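Local coordinates for protein iota-carrageenase (PDB 1H80) that hydrolyses the 1,4-beta linkages of iota-carrageenan, a sulfated galactan of red algal cell walls, cutting within the chain and inverting the anomeric configuration, at residues 97-102 with 122-127; 162-165 with 170-173; 356-361 with 404-409. All coordinates share one frame; numbering follows the deposited sequence. Where two conformers were deposited one is given.

Interaction 1. Residues 97-102 with 122-127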
# COMPACT_ATOMS: atom_id res chain seq x y z
N HIS A 97 -6.80 13.28 -6.24
CA HIS A 97 -7.14 13.90 -4.97
C HIS A 97 -6.81 13.08 -3.75
O HIS A 97 -6.73 11.86 -3.80
CB HIS A 97 -8.63 14.23 -4.96
CG HIS A 97 -9.06 15.12 -6.08
ND1 HIS A 97 -10.26 14.95 -6.75
CD2 HIS A 97 -8.47 16.19 -6.65
CE1 HIS A 97 -10.38 15.88 -7.68
NE2 HIS A 97 -9.31 16.65 -7.64
N ARG A 98 -6.61 13.78 -2.64
CA ARG A 98 -6.32 13.14 -1.36
C ARG A 98 -7.11 13.88 -0.31
O ARG A 98 -7.33 15.09 -0.43
CB ARG A 98 -4.82 13.23 -1.02
CG ARG A 98 -3.88 12.77 -2.12
CD ARG A 98 -3.42 13.95 -2.96
NE ARG A 98 -2.56 13.54 -4.07
CZ ARG A 98 -1.90 14.38 -4.85
NH1 ARG A 98 -1.98 15.69 -4.64
NH2 ARG A 98 -1.15 13.92 -5.84
N LEU A 99 -7.56 13.18 0.72
CA LEU A 99 -8.31 13.82 1.78
C LEU A 99 -7.32 14.66 2.56
O LEU A 99 -7.56 15.84 2.84
CB LEU A 99 -8.94 12.79 2.71
CG LEU A 99 -10.14 11.97 2.23
CD1 LEU A 99 -10.52 10.98 3.31
CD2 LEU A 99 -11.31 12.88 1.91
N PHE A 100 -6.17 14.05 2.88
CA PHE A 100 -5.15 14.71 3.67
C PHE A 100 -3.75 14.62 3.07
O PHE A 100 -3.33 13.56 2.61
CB PHE A 100 -5.10 14.07 5.06
CG PHE A 100 -6.45 13.83 5.67
CD1 PHE A 100 -7.28 14.90 5.98
CD2 PHE A 100 -6.89 12.54 5.91
CE1 PHE A 100 -8.54 14.68 6.53
CE2 PHE A 100 -8.14 12.30 6.47
CZ PHE A 100 -8.97 13.38 6.77
N GLU A 101 -3.04 15.74 3.08
CA GLU A 101 -1.67 15.76 2.58
C GLU A 101 -0.80 16.16 3.76
O GLU A 101 -1.12 17.10 4.49
CB GLU A 101 -1.54 16.75 1.43
CG GLU A 101 -2.42 16.38 0.24
CD GLU A 101 -2.11 17.18 -1.01
OE1 GLU A 101 -2.10 18.42 -0.94
OE2 GLU A 101 -1.87 16.55 -2.06
N VAL A 102 0.29 15.43 3.96
CA VAL A 102 1.18 15.70 5.08
C VAL A 102 2.62 15.85 4.62
O VAL A 102 3.31 14.86 4.37
CB VAL A 102 1.12 14.56 6.12
CG1 VAL A 102 1.78 15.00 7.42
CG2 VAL A 102 -0.33 14.15 6.34
N VAL A 122 -13.78 6.08 7.06
CA VAL A 122 -13.48 6.95 5.93
C VAL A 122 -14.31 6.23 4.86
O VAL A 122 -14.05 5.07 4.56
CB VAL A 122 -12.00 6.93 5.53
CG1 VAL A 122 -11.82 7.63 4.19
CG2 VAL A 122 -11.18 7.65 6.59
N ASP A 123 -15.30 6.92 4.32
CA ASP A 123 -16.20 6.30 3.35
C ASP A 123 -16.10 6.85 1.93
O ASP A 123 -16.35 8.03 1.69
CB ASP A 123 -17.64 6.45 3.88
CG ASP A 123 -18.65 5.64 3.10
OD1 ASP A 123 -18.25 4.78 2.29
OD2 ASP A 123 -19.86 5.85 3.33
N PHE A 124 -15.73 5.97 0.99
CA PHE A 124 -15.61 6.35 -0.42
C PHE A 124 -16.76 5.75 -1.23
O PHE A 124 -16.85 5.98 -2.43
CB PHE A 124 -14.31 5.82 -1.04
CG PHE A 124 -13.06 6.49 -0.55
CD1 PHE A 124 -13.11 7.65 0.21
CD2 PHE A 124 -11.81 5.98 -0.90
CE1 PHE A 124 -11.94 8.29 0.62
CE2 PHE A 124 -10.64 6.61 -0.50
CZ PHE A 124 -10.70 7.76 0.26
N LYS A 125 -17.62 4.98 -0.57
CA LYS A 125 -18.73 4.31 -1.26
C LYS A 125 -19.67 5.18 -2.09
O LYS A 125 -20.15 4.74 -3.13
CB LYS A 125 -19.55 3.48 -0.26
CG LYS A 125 -18.75 2.36 0.41
CD LYS A 125 -19.65 1.35 1.10
CE LYS A 125 -20.53 1.99 2.17
NZ LYS A 125 -19.74 2.63 3.25
N ASP A 126 -19.93 6.40 -1.64
CA ASP A 126 -20.84 7.28 -2.38
C ASP A 126 -20.12 8.35 -3.20
O ASP A 126 -20.76 9.26 -3.73
CB ASP A 126 -21.83 7.95 -1.43
CG ASP A 126 -22.59 6.94 -0.58
OD1 ASP A 126 -23.19 6.01 -1.16
OD2 ASP A 126 -22.60 7.09 0.66
N SER A 127 -18.80 8.24 -3.31
CA SER A 127 -18.03 9.23 -4.06
C SER A 127 -18.04 8.97 -5.56
O SER A 127 -18.00 7.82 -6.00
CB SER A 127 -16.58 9.26 -3.57
OG SER A 127 -15.81 10.16 -4.34

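Interaction 2. Residues 162-165 with 170-173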
# COMPACT_ATOMS: atom_id res chain seq x y z
N VAL A 162 3.08 6.68 1.04
CA VAL A 162 4.28 7.07 1.79
C VAL A 162 5.21 7.50 0.67
O VAL A 162 6.11 6.77 0.26
CB VAL A 162 4.84 5.86 2.57
CG1 VAL A 162 5.96 6.31 3.49
CG2 VAL A 162 3.72 5.22 3.38
N ASP A 163 4.96 8.71 0.19
CA ASP A 163 5.64 9.26 -0.98
C ASP A 163 6.79 10.23 -0.79
O ASP A 163 7.22 10.55 0.32
CB ASP A 163 4.59 9.94 -1.86
CG ASP A 163 4.72 9.56 -3.32
OD1 ASP A 163 5.85 9.38 -3.79
OD2 ASP A 163 3.67 9.46 -4.00
N VAL A 164 7.29 10.70 -1.93
CA VAL A 164 8.38 11.66 -1.98
C VAL A 164 7.82 12.97 -2.54
O VAL A 164 6.76 12.98 -3.17
CB VAL A 164 9.53 11.17 -2.90
CG1 VAL A 164 10.06 9.84 -2.40
CG2 VAL A 164 9.05 11.04 -4.34
N THR A 165 8.51 14.06 -2.27
CA THR A 165 8.11 15.37 -2.77
C THR A 165 9.36 16.15 -3.13
O THR A 165 10.40 15.99 -2.49
CB THR A 165 7.30 16.18 -1.73
OG1 THR A 165 8.09 16.40 -0.56
CG2 THR A 165 6.04 15.43 -1.34
N ARG A 170 15.81 18.68 -4.79
CA ARG A 170 15.98 17.28 -4.41
C ARG A 170 14.68 16.71 -3.85
O ARG A 170 13.70 17.43 -3.67
CB ARG A 170 17.09 17.13 -3.38
CG ARG A 170 16.87 17.92 -2.11
CD ARG A 170 17.62 17.28 -0.97
NE ARG A 170 17.16 15.91 -0.79
CZ ARG A 170 17.95 14.84 -0.80
NH1 ARG A 170 19.25 14.97 -0.98
NH2 ARG A 170 17.42 13.63 -0.66
N LEU A 171 14.69 15.41 -3.56
CA LEU A 171 13.51 14.75 -3.02
C LEU A 171 13.54 14.65 -1.50
O LEU A 171 14.60 14.54 -0.88
CB LEU A 171 13.36 13.35 -3.60
CG LEU A 171 13.23 13.27 -5.12
CD1 LEU A 171 12.90 11.84 -5.50
CD2 LEU A 171 12.16 14.22 -5.62
N HIS A 172 12.35 14.68 -0.92
CA HIS A 172 12.18 14.59 0.52
C HIS A 172 11.09 13.57 0.77
O HIS A 172 10.19 13.40 -0.05
CB HIS A 172 11.76 15.95 1.07
CG HIS A 172 12.71 17.05 0.73
ND1 HIS A 172 13.84 17.32 1.49
CD2 HIS A 172 12.74 17.91 -0.31
CE1 HIS A 172 14.51 18.31 0.92
NE2 HIS A 172 13.87 18.68 -0.17
N TRP A 173 11.17 12.88 1.90
CA TRP A 173 10.15 11.90 2.23
C TRP A 173 10.09 11.72 3.73
O TRP A 173 10.86 12.33 4.46
CB TRP A 173 10.44 10.57 1.51
CG TRP A 173 11.78 10.00 1.79
CD1 TRP A 173 12.13 9.20 2.83
CD2 TRP A 173 12.97 10.20 1.01
NE1 TRP A 173 13.46 8.88 2.76
CE2 TRP A 173 14.01 9.48 1.65
CE3 TRP A 173 13.26 10.91 -0.15
CZ2 TRP A 173 15.31 9.45 1.16
CZ3 TRP A 173 14.56 10.89 -0.64
CH2 TRP A 173 15.57 10.17 0.01

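Interaction 3. Residues 356-361 with 404-409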
# COMPACT_ATOMS: atom_id res chain seq x y z
N VAL A 356 4.47 -16.58 8.67
CA VAL A 356 3.58 -16.34 7.55
C VAL A 356 2.52 -17.43 7.51
O VAL A 356 2.83 -18.61 7.59
CB VAL A 356 4.37 -16.37 6.22
CG1 VAL A 356 3.44 -16.08 5.05
CG2 VAL A 356 5.50 -15.34 6.26
N THR A 357 1.26 -17.02 7.42
CA THR A 357 0.16 -17.98 7.37
C THR A 357 -0.77 -17.62 6.22
O THR A 357 -1.29 -16.51 6.15
CB THR A 357 -0.65 -17.98 8.68
OG1 THR A 357 0.22 -18.30 9.78
CG2 THR A 357 -1.77 -19.02 8.62
N ALA A 358 -0.97 -18.57 5.31
CA ALA A 358 -1.85 -18.36 4.18
C ALA A 358 -3.00 -19.35 4.26
O ALA A 358 -2.78 -20.56 4.25
CB ALA A 358 -1.09 -18.54 2.87
N ARG A 359 -4.22 -18.83 4.35
CA ARG A 359 -5.39 -19.68 4.41
C ARG A 359 -6.01 -19.68 3.02
O ARG A 359 -6.25 -18.63 2.43
CB ARG A 359 -6.40 -19.16 5.43
CG ARG A 359 -7.67 -20.00 5.52
CD ARG A 359 -8.64 -19.43 6.56
NE ARG A 359 -8.18 -19.65 7.92
CZ ARG A 359 -8.37 -20.78 8.60
NH1 ARG A 359 -9.00 -21.80 8.04
NH2 ARG A 359 -7.91 -20.89 9.85
N PHE A 360 -6.25 -20.88 2.49
CA PHE A 360 -6.81 -21.06 1.16
C PHE A 360 -8.21 -20.47 1.02
O PHE A 360 -9.01 -20.49 1.95
CB PHE A 360 -6.86 -22.55 0.84
CG PHE A 360 -7.37 -22.86 -0.54
CD1 PHE A 360 -6.55 -22.69 -1.65
CD2 PHE A 360 -8.67 -23.31 -0.73
CE1 PHE A 360 -7.02 -22.97 -2.93
CE2 PHE A 360 -9.15 -23.59 -2.00
CZ PHE A 360 -8.32 -23.42 -3.11
N GLY A 361 -8.49 -19.94 -0.17
CA GLY A 361 -9.79 -19.37 -0.47
C GLY A 361 -10.02 -19.42 -1.97
O GLY A 361 -9.09 -19.67 -2.73
N LEU A 404 -3.04 -19.31 -4.68
CA LEU A 404 -2.02 -20.08 -5.38
C LEU A 404 -0.88 -20.61 -4.53
O LEU A 404 -0.33 -21.67 -4.81
CB LEU A 404 -1.46 -19.26 -6.54
CG LEU A 404 -2.30 -19.27 -7.81
CD1 LEU A 404 -1.78 -18.23 -8.78
CD2 LEU A 404 -2.26 -20.66 -8.44
N ALA A 405 -0.51 -19.87 -3.48
CA ALA A 405 0.60 -20.31 -2.64
C ALA A 405 0.67 -19.50 -1.37
O ALA A 405 -0.13 -18.59 -1.15
CB ALA A 405 1.91 -20.14 -3.40
N ALA A 406 1.63 -19.84 -0.52
CA ALA A 406 1.83 -19.10 0.72
C ALA A 406 2.79 -17.97 0.38
O ALA A 406 2.62 -16.83 0.82
CB ALA A 406 2.44 -20.00 1.78
N VAL A 407 3.79 -18.29 -0.43
CA VAL A 407 4.80 -17.33 -0.83
C VAL A 407 5.12 -17.40 -2.32
O VAL A 407 5.23 -18.48 -2.90
CB VAL A 407 6.11 -17.57 -0.05
CG1 VAL A 407 7.21 -16.62 -0.54
CG2 VAL A 407 5.87 -17.40 1.44
N ILE A 408 5.25 -16.23 -2.93
CA ILE A 408 5.62 -16.13 -4.33
C ILE A 408 6.89 -15.31 -4.35
O ILE A 408 6.94 -14.20 -3.81
CB ILE A 408 4.53 -15.44 -5.17
CG1 ILE A 408 3.27 -16.31 -5.21
CG2 ILE A 408 5.04 -15.21 -6.60
CD1 ILE A 408 2.12 -15.70 -5.99
N ASP A 409 7.94 -15.86 -4.95
CA ASP A 409 9.22 -15.17 -5.03
C ASP A 409 9.75 -15.33 -6.45
O ASP A 409 10.26 -16.39 -6.80
CB ASP A 409 10.22 -15.77 -4.05
CG ASP A 409 11.54 -15.01 -4.03
OD1 ASP A 409 11.92 -14.44 -5.08
OD2 ASP A 409 12.21 -15.00 -2.98

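Interaction 1. Residues 97-102 with 122-127
Asp123 OD1, set between the Val122 and Phe124 that touch Leu99, is gripped by two nitrogens of a single residue. The backbone N of Lys125 donates to it at 2.9 Å, closing an Asx turn, while Lys125 NZ curls back to Asp123 OD1 at 2.8 Å as a salt bridge. The two donors meet the oxygen from opposite faces of the carboxylate, each about 50° out of its plane, a pairing that would restrain the chain where strand 120-123 gives way to the type I turn Phe124–Ser127. Inward of this polar edge, Leu99 and Val122 approach tip to tip, Leu99 CD1 reaching Val122 CG1 at 3.7 Å. An extended second torsion (chi2 177°) carries CD1 to the far end of the leucine, where it also meets the edge of the Phe124 ring, near the ring plane, with Leu99 CD1 4.1 Å from Phe124 CE1. The root of the same side chain is used as well: Leu99 CB lies over the centre of one face of Phe100. Pro88 touches both Leu99 and Phe124 from a third strand. Apolar side chains meeting from a strand corner and a facing strand across a buried interior are characteristic of the right-handed parallel beta-helix.

Interaction 2. Residues 162-165 with 170-173
Thr165 and His172 face each other as an antiparallel hydrogen-bonded pair, their side chains crossing at about a right angle on one face of a hairpin. Two backbone bonds hold the pair, Thr165 N to His172 O at 2.9 Å and His172 N to Thr165 O at 2.8 Å, both in the carbonyl plane of the acceptor. The imidazole turns an edge to the same acceptor, with His172 CD2 3.7 Å from Thr165 O, and its NE2 bonds to the carbonyl of Arg167, at the end of strand 160-167. On the other face Val164 and Trp173 lie side by side and point the same way, Val164 CG1 being 4.0 Å from Trp173 CB. The indole, whose CG stands between the backbone N and carbonyl carbon (chi1 56°), keeps CE3 beside that methyl while its far end leads away from strand 160-167 and brings CZ3 to the edge of the Arg170 guanidinium; its NE1 donates to Asp200. Arg170 is itself held side-on, NE and NH2 both donating to Leu171 O. The second methyl of Val164, CG2, meets Leu171 CD1 obliquely at 4.1 Å. Helix 222-227 packs against these two residues through Met224, and through Tyr227 against Leu171. Strand 160-167 also runs parallel to strands 132-141 and 194-196, so strand 170-175 is an antiparallel addition to the parallel coils.

Interaction 3. Residues 356-361 with 404-409
Ala358 and Ala406 carry the apolar part of this contact, and carry it with a minimum of side chain. Ala358 CB points at the other segment and comes 3.7 Å from Ala406 CA, closer than to Ala406 CB, which it meets at 4.0 Å. Ala358 therefore rests on the alanine's backbone as much as on its methyl. Such short side chains allow the two backbones to pass with their CA atoms only 5.1 Å apart, although no hydrogen bond joins the segments.

A second kind of contact sets carbon against carbonyl oxygen. Ala358 CB lies 4.1 Å from Ala405 O, and one branch of Val356, anti to its own backbone nitrogen (chi1 -179°), brings CG1 to 4.4 Å from Ala406 O. Both are loose van der Waals contacts. The methyl of Ala405, by contrast, is directed away from strand 351-359 and touches Ile439.

Polar and aromatic interactions lie at the margins. Asp409 OD1 bonds to the hydroxyl of Thr411, a ligand of a bound calcium ion, and Phe360 meets Tyr362 and Phe431 edge-to-face.

In the beta-helix this buried contact brings together two faces. Strand 351-359 runs parallel between strands 261-269 and 421-429, with Val356 and Ala358 bonded through their backbones to the latter. The loop at Ala405 and Ala406 leads into strand 407-409, which belongs to another parallel sheet, between strands 275-277 and 438-439; Ala406 also touches Val426 and Arg428.

In the fold
The three contacts illustrate how one beta-helix uses different chemistry in different places. Interactions 1 and 3 are buried, lack any hydrogen bond between their segments and join separate faces of the coil: the first through branched and aromatic side chains, the third through alanines that permit a much closer backbone approach. Interaction 2 is only partly buried, and there backbone hydrogen bonds do the joining, within a local hairpin. Interactions 1 and 2 both draw on neighbours of strand 132-141 and lie about 21 Å apart, centre to centre; the centre of interaction 3 is about 31 Å and 33 Å from theirs, on the opposite side of the chain's centre, and it holds later coils.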